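Local coordinates for protein DNA helicase uvsW (Enterobacteria phage T4, PDB 1RIF) that couples ATP hydrolysis to 3'-5' unwinding and branch migration of DNA in phage T4 recombination and fork repair, represented here by its N-terminal portion including the ATP-binding helicase domain, at residues E233-T238 with S259-D264; R130-L135 with Q271-F276. The protein carries 1 engineered substitution. All blocks are in the same frame, centred on the assembly; numbering follows the deposited sequence.

Interaction 1: residues E233-T238 with S259-D264; sequences ECHLAT and SGSLRD. With AU (gold ion), chain D.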
loop_
_atom_site.group_PDB
_atom_site.type_symbol
_atom_site.label_atom_id
_atom_site.label_comp_id
_atom_site.label_asym_id
_atom_site.label_seq_id
_atom_site.Cartn_x
_atom_site.Cartn_y
_atom_site.Cartn_z
ATOM N N GLU A 233 4.004 9.582 2.440
ATOM C CA GLU A 233 4.273 9.875 3.853
ATOM C C GLU A 233 3.516 8.841 4.674
ATOM O O GLU A 233 2.817 9.171 5.625
ATOM C CB GLU A 233 3.793 11.277 4.243
ATOM C CG GLU A 233 4.491 12.397 3.533
ATOM C CD GLU A 233 5.960 12.479 3.884
ATOM O OE1 GLU A 233 6.690 11.490 3.665
ATOM O OE2 GLU A 233 6.391 13.540 4.380
ATOM N N CYS A 234 3.657 7.581 4.298
ATOM C CA CYS A 234 2.949 6.511 4.990
ATOM C C CYS A 234 3.331 6.368 6.457
ATOM O O CYS A 234 2.639 5.686 7.208
ATOM C CB CYS A 234 3.141 5.175 4.252
ATOM S SG CYS A 234 4.834 4.775 3.700
ATOM N N HIS A 235 4.416 7.017 6.867
ATOM C CA HIS A 235 4.853 6.937 8.257
ATOM C C HIS A 235 3.928 7.764 9.155
ATOM O O HIS A 235 3.946 7.634 10.379
ATOM C CB HIS A 235 6.330 7.384 8.394
ATOM C CG HIS A 235 6.588 8.794 7.964
ATOM N ND1 HIS A 235 6.646 9.846 8.853
ATOM C CD2 HIS A 235 6.789 9.330 6.738
ATOM C CE1 HIS A 235 6.871 10.968 8.194
ATOM N NE2 HIS A 235 6.962 10.682 6.909
ATOM N N LEU A 236 3.100 8.597 8.534
ATOM C CA LEU A 236 2.166 9.427 9.277
ATOM C C LEU A 236 0.839 8.698 9.457
ATOM O O LEU A 236 -0.038 9.146 10.194
ATOM C CB LEU A 236 1.949 10.746 8.544
ATOM C CG LEU A 236 3.221 11.574 8.348
ATOM C CD1 LEU A 236 2.932 12.737 7.419
ATOM C CD2 LEU A 236 3.737 12.059 9.696
ATOM N N ALA A 237 0.694 7.570 8.774
ATOM C CA ALA A 237 -0.528 6.781 8.873
ATOM C C ALA A 237 -0.566 6.083 10.228
ATOM O O ALA A 237 0.471 5.674 10.747
ATOM C CB ALA A 237 -0.570 5.753 7.757
ATOM N N THR A 238 -1.760 5.953 10.805
ATOM C CA THR A 238 -1.907 5.276 12.096
ATOM C C THR A 238 -2.356 3.828 11.895
ATOM O O THR A 238 -2.887 3.464 10.840
ATOM C CB THR A 238 -2.929 5.977 13.008
ATOM O OG1 THR A 238 -4.242 5.841 12.452
ATOM C CG2 THR A 238 -2.592 7.457 13.152
ATOM N N SER A 259 8.085 7.067 1.844
ATOM C CA SER A 259 8.497 7.770 3.039
ATOM C C SER A 259 9.998 7.829 3.217
ATOM O O SER A 259 10.702 6.865 2.941
ATOM C CB SER A 259 7.860 7.086 4.251
ATOM O OG SER A 259 8.339 7.618 5.464
ATOM N N GLY A 260 10.479 8.973 3.686
ATOM C CA GLY A 260 11.898 9.129 3.932
ATOM C C GLY A 260 12.177 8.929 5.414
ATOM O O GLY A 260 13.331 8.888 5.841
ATOM N N SER A 261 11.111 8.786 6.193
ATOM C CA SER A 261 11.216 8.605 7.637
ATOM C C SER A 261 10.482 7.353 8.146
ATOM O O SER A 261 9.435 7.463 8.785
ATOM C CB SER A 261 10.646 9.844 8.330
ATOM O OG SER A 261 11.139 11.030 7.730
ATOM N N LEU A 262 11.030 6.169 7.885
ATOM C CA LEU A 262 10.378 4.937 8.326
ATOM C C LEU A 262 10.468 4.706 9.834
ATOM O O LEU A 262 11.389 5.193 10.500
ATOM C CB LEU A 262 10.965 3.727 7.599
ATOM C CG LEU A 262 11.069 3.828 6.079
ATOM C CD1 LEU A 262 11.547 2.504 5.532
ATOM C CD2 LEU A 262 9.732 4.216 5.486
ATOM N N ARG A 263 9.506 3.944 10.358
ATOM C CA ARG A 263 9.441 3.626 11.782
ATOM C C ARG A 263 10.199 2.333 12.137
ATOM O O ARG A 263 9.666 1.450 12.817
ATOM C CB ARG A 263 7.975 3.516 12.208
ATOM C CG ARG A 263 7.159 4.738 11.832
ATOM C CD ARG A 263 5.780 4.708 12.457
ATOM N NE ARG A 263 5.851 4.825 13.907
ATOM C CZ ARG A 263 4.791 4.840 14.708
ATOM N NH1 ARG A 263 3.570 4.747 14.198
ATOM N NH2 ARG A 263 4.953 4.953 16.023
ATOM N N ASP A 264 11.449 2.243 11.684
ATOM C CA ASP A 264 12.301 1.079 11.929
ATOM C C ASP A 264 12.275 0.583 13.376
ATOM O O ASP A 264 12.112 -0.613 13.627
ATOM C CB ASP A 264 13.750 1.401 11.550
ATOM C CG ASP A 264 13.891 1.832 10.109
ATOM O OD1 ASP A 264 13.385 1.111 9.224
ATOM O OD2 ASP A 264 14.515 2.887 9.861
HETATM AU AU AU D . 5.789 3.999 5.905
HETATM O O HOH W 1 9.170 11.320 4.186
#
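The imidazole of His235 packs against the loop 259-264, and it shows how two loops following neighbouring strands can interlock without a direct hydrogen bond between them. Ser261 CB sits 3.9 Å from the centroid of the His235 ring and 7° off its normal, a CH-pi contact over the face. Leu236 CG lies against the opposite face, toward the rim, so the imidazole is sandwiched between one residue of its own loop and one of the other. A chi1 of 61° sets the His235 ring between its own backbone N and carbonyl carbon, and His235 CB also comes to 3.1 Å from Ser261 O. Deeper, where Cys234 and Ser259 are buried, Cys234 SG packs 3.8 Å from Ser259 CB and binds a gold ion at 2.5 Å. The modelled approach of Ser259 OG to the His235 ring is too close to be trusted.

The close packing lies at Cys234 and Ser259; Ser261, over the ring, and Glu233 are more exposed, and the contact loosens there. A water accepts from Gly260 N at 2.7 Å and donates to Glu233 OE1, bridging the loops where no direct polar bond does. Glu233 OE1 also receives a weak bond from His235 NE2 (3.4 Å, 137°) and a salt bridge from the engineered Arg141 of the predicted ATP-binding loop, so three partners converge on one carboxylate oxygen. At the other margin the aliphatic part of Arg263 merely passes by, its CD 4.0 Å from His235 O. Glu233, Cys234 and His235 belong to the predicted DEAH box, helicase motif II, while the Ser-Gly-Ser run of 259-261 probably corresponds to motif III; such a pairing across adjacent strand ends is consistent with a superfamily 2 helicase.

Interaction 2: residues R130-L135 with Q271-F276; sequences RRILNL and QYVGMF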
loop_
_atom_site.group_PDB
_atom_site.type_symbol
_atom_site.label_atom_id
_atom_site.label_comp_id
_atom_site.label_asym_id
_atom_site.label_seq_id
_atom_site.Cartn_x
_atom_site.Cartn_y
_atom_site.Cartn_z
ATOM N N ARG A 130 4.052 -4.641 -4.490
ATOM C CA ARG A 130 3.852 -3.846 -3.283
ATOM C C ARG A 130 5.133 -3.654 -2.485
ATOM O O ARG A 130 5.788 -4.626 -2.116
ATOM C CB ARG A 130 2.761 -4.496 -2.413
ATOM C CG ARG A 130 3.083 -5.913 -1.937
ATOM C CD ARG A 130 1.824 -6.685 -1.536
ATOM N NE ARG A 130 0.980 -6.999 -2.688
ATOM C CZ ARG A 130 1.278 -7.898 -3.630
ATOM N NH1 ARG A 130 2.408 -8.596 -3.569
ATOM N NH2 ARG A 130 0.445 -8.089 -4.650
ATOM N N ARG A 131 5.480 -2.390 -2.228
ATOM C CA ARG A 131 6.685 -2.039 -1.480
ATOM C C ARG A 131 6.538 -0.742 -0.699
ATOM O O ARG A 131 5.643 0.068 -0.955
ATOM C CB ARG A 131 7.882 -1.822 -2.419
ATOM C CG ARG A 131 8.248 -2.965 -3.317
ATOM C CD ARG A 131 9.417 -3.754 -2.769
ATOM N NE ARG A 131 9.084 -5.176 -2.693
ATOM C CZ ARG A 131 9.940 -6.161 -2.927
ATOM N NH1 ARG A 131 11.197 -5.885 -3.262
ATOM N NH2 ARG A 131 9.539 -7.424 -2.825
ATOM N N ILE A 132 7.436 -0.559 0.263
ATOM C CA ILE A 132 7.500 0.681 1.011
ATOM C C ILE A 132 8.709 1.274 0.309
ATOM O O ILE A 132 9.819 0.766 0.443
ATOM C CB ILE A 132 7.854 0.506 2.493
ATOM C CG1 ILE A 132 6.646 0.002 3.283
ATOM C CG2 ILE A 132 8.309 1.836 3.058
ATOM C CD1 ILE A 132 6.957 -0.230 4.747
ATOM N N LEU A 133 8.478 2.318 -0.477
ATOM C CA LEU A 133 9.545 2.961 -1.209
ATOM C C LEU A 133 10.174 3.975 -0.272
ATOM O O LEU A 133 9.587 5.016 0.026
ATOM C CB LEU A 133 8.980 3.634 -2.459
ATOM C CG LEU A 133 8.204 2.693 -3.381
ATOM C CD1 LEU A 133 7.613 3.492 -4.526
ATOM C CD2 LEU A 133 9.122 1.585 -3.896
ATOM N N ASN A 134 11.370 3.650 0.199
ATOM C CA ASN A 134 12.081 4.504 1.130
ATOM C C ASN A 134 12.947 5.543 0.416
ATOM O O ASN A 134 14.141 5.330 0.215
ATOM C CB ASN A 134 12.926 3.623 2.052
ATOM C CG ASN A 134 13.644 4.417 3.120
ATOM O OD1 ASN A 134 13.124 5.412 3.620
ATOM N ND2 ASN A 134 14.842 3.971 3.488
ATOM N N LEU A 135 12.341 6.664 0.027
ATOM C CA LEU A 135 13.077 7.725 -0.655
ATOM C C LEU A 135 12.823 9.067 0.003
ATOM O O LEU A 135 11.721 9.327 0.483
ATOM C CB LEU A 135 12.678 7.821 -2.134
ATOM C CG LEU A 135 11.999 6.623 -2.788
ATOM C CD1 LEU A 135 10.516 6.674 -2.469
ATOM C CD2 LEU A 135 12.203 6.672 -4.288
ATOM N N GLN A 271 2.822 -3.640 10.935
ATOM C CA GLN A 271 1.588 -3.435 10.191
ATOM C C GLN A 271 1.706 -2.473 9.017
ATOM O O GLN A 271 0.750 -2.290 8.265
ATOM C CB GLN A 271 0.427 -3.023 11.110
ATOM C CG GLN A 271 0.575 -1.729 11.848
ATOM C CD GLN A 271 -0.702 -1.357 12.605
ATOM O OE1 GLN A 271 -0.676 -0.507 13.494
ATOM N NE2 GLN A 271 -1.826 -1.988 12.242
ATOM N N TYR A 272 2.877 -1.862 8.848
ATOM C CA TYR A 272 3.078 -0.974 7.713
ATOM C C TYR A 272 3.552 -1.848 6.560
ATOM O O TYR A 272 3.201 -1.605 5.409
ATOM C CB TYR A 272 4.091 0.139 8.037
ATOM C CG TYR A 272 3.565 1.147 9.050
ATOM C CD1 TYR A 272 3.552 0.851 10.415
ATOM C CD2 TYR A 272 3.019 2.368 8.638
ATOM C CE1 TYR A 272 3.005 1.739 11.346
ATOM C CE2 TYR A 272 2.470 3.263 9.560
ATOM C CZ TYR A 272 2.465 2.939 10.914
ATOM O OH TYR A 272 1.906 3.800 11.839
ATOM N N VAL A 273 4.332 -2.885 6.861
ATOM C CA VAL A 273 4.790 -3.786 5.806
ATOM C C VAL A 273 3.634 -4.724 5.461
ATOM O O VAL A 273 3.546 -5.242 4.352
ATOM C CB VAL A 273 6.035 -4.610 6.232
ATOM C CG1 VAL A 273 7.076 -3.690 6.844
ATOM C CG2 VAL A 273 5.650 -5.685 7.197
ATOM N N GLY A 274 2.737 -4.924 6.425
ATOM C CA GLY A 274 1.578 -5.766 6.189
ATOM C C GLY A 274 0.617 -5.053 5.250
ATOM O O GLY A 274 -0.109 -5.682 4.490
ATOM N N MET A 275 0.626 -3.724 5.296
ATOM C CA MET A 275 -0.244 -2.915 4.453
ATOM C C MET A 275 0.418 -2.484 3.144
ATOM O O MET A 275 -0.252 -2.382 2.121
ATOM C CB MET A 275 -0.697 -1.666 5.215
ATOM C CG MET A 275 -1.482 -0.650 4.378
ATOM S SD MET A 275 -3.069 -1.273 3.768
ATOM C CE MET A 275 -4.086 0.192 3.852
ATOM N N PHE A 276 1.729 -2.248 3.173
ATOM C CA PHE A 276 2.448 -1.776 1.993
ATOM C C PHE A 276 3.528 -2.656 1.353
ATOM O O PHE A 276 4.030 -2.317 0.283
ATOM C CB PHE A 276 3.081 -0.414 2.303
ATOM C CG PHE A 276 2.086 0.661 2.614
ATOM C CD1 PHE A 276 1.939 1.131 3.915
ATOM C CD2 PHE A 276 1.276 1.187 1.609
ATOM C CE1 PHE A 276 0.997 2.106 4.216
ATOM C CE2 PHE A 276 0.331 2.160 1.896
ATOM C CZ PHE A 276 0.187 2.623 3.204
#
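Ile132 meets the helix 271-276 with its longer branch, and the turn of this branch sets its apolar contacts. With CG1 beside the backbone N (chi1 -77°) and CD1 fully extended beyond it, the side chain reaches from the strand toward the helix. The Ile132 side chain crosses that of Phe276 at about a right angle, Ile132 CG1 touching Phe276 CB at 3.7 Å, and that of Val273 obliquely, with Ile132 CD1 4.0 Å from Val273 CG1. The same methyl comes to 4.1 Å from Tyr272 O. One isoleucine thus rests against residues from successive turns of the helix, and the side-chain part of the interface is apolar.

The aromatic ring of Phe276 itself turns away from the strand: of its side chain, CB makes the close contact, while one ring face is covered by Met275 CG, 3.7 Å above the plane and over its centre. The carbonyl at this end of the helix comes close to the strand backbone, but the 2.9 Å between Phe276 O and Arg131 N has too poor an angle for a hydrogen bond. Arg130 CB packs 3.7 Å from the same oxygen before its guanidinium leads off to a cation-pi contact with Phe62.

The axes of strand 130-133 and helix 271-276 approach to 7.6 Å, with N-to-C directions 129° apart. Strand 130-133 runs between strands 254-258 and 278-280 in the parallel sheet, and helix 269-276 connects those two in a beta-alpha-beta crossover that spans it. Beyond the contact, Tyr272 and Met275 lean on helix 239-245, and Phe276 packs against Met229 and Asn231 of strand 226-232.

How the interactions relate
After an N-terminal part with its own mixed sheet, the chain lays down strand 130-133, runs on into the predicted ATP-binding loop, meets this strand again in strand 254-258 and then packs helix 269-276 on it, closing interaction 2 across 135 residues. Interaction 1 falls wholly within that span: 233-238 and 259-264, separated by just 20 residues, close a much shorter loop that includes helix 239-245 and strand 254-258. The contacts are therefore nested, with centres 9 Å apart. They meet at Tyr272, whose OH probably hydrogen-bonds Ala237 O at 2.6 Å and Arg263 NH1 at 3.0 Å. The helix packed on the sheet is thereby tied to the two loops at the C-terminal ends of strands 226-232 and 254-258.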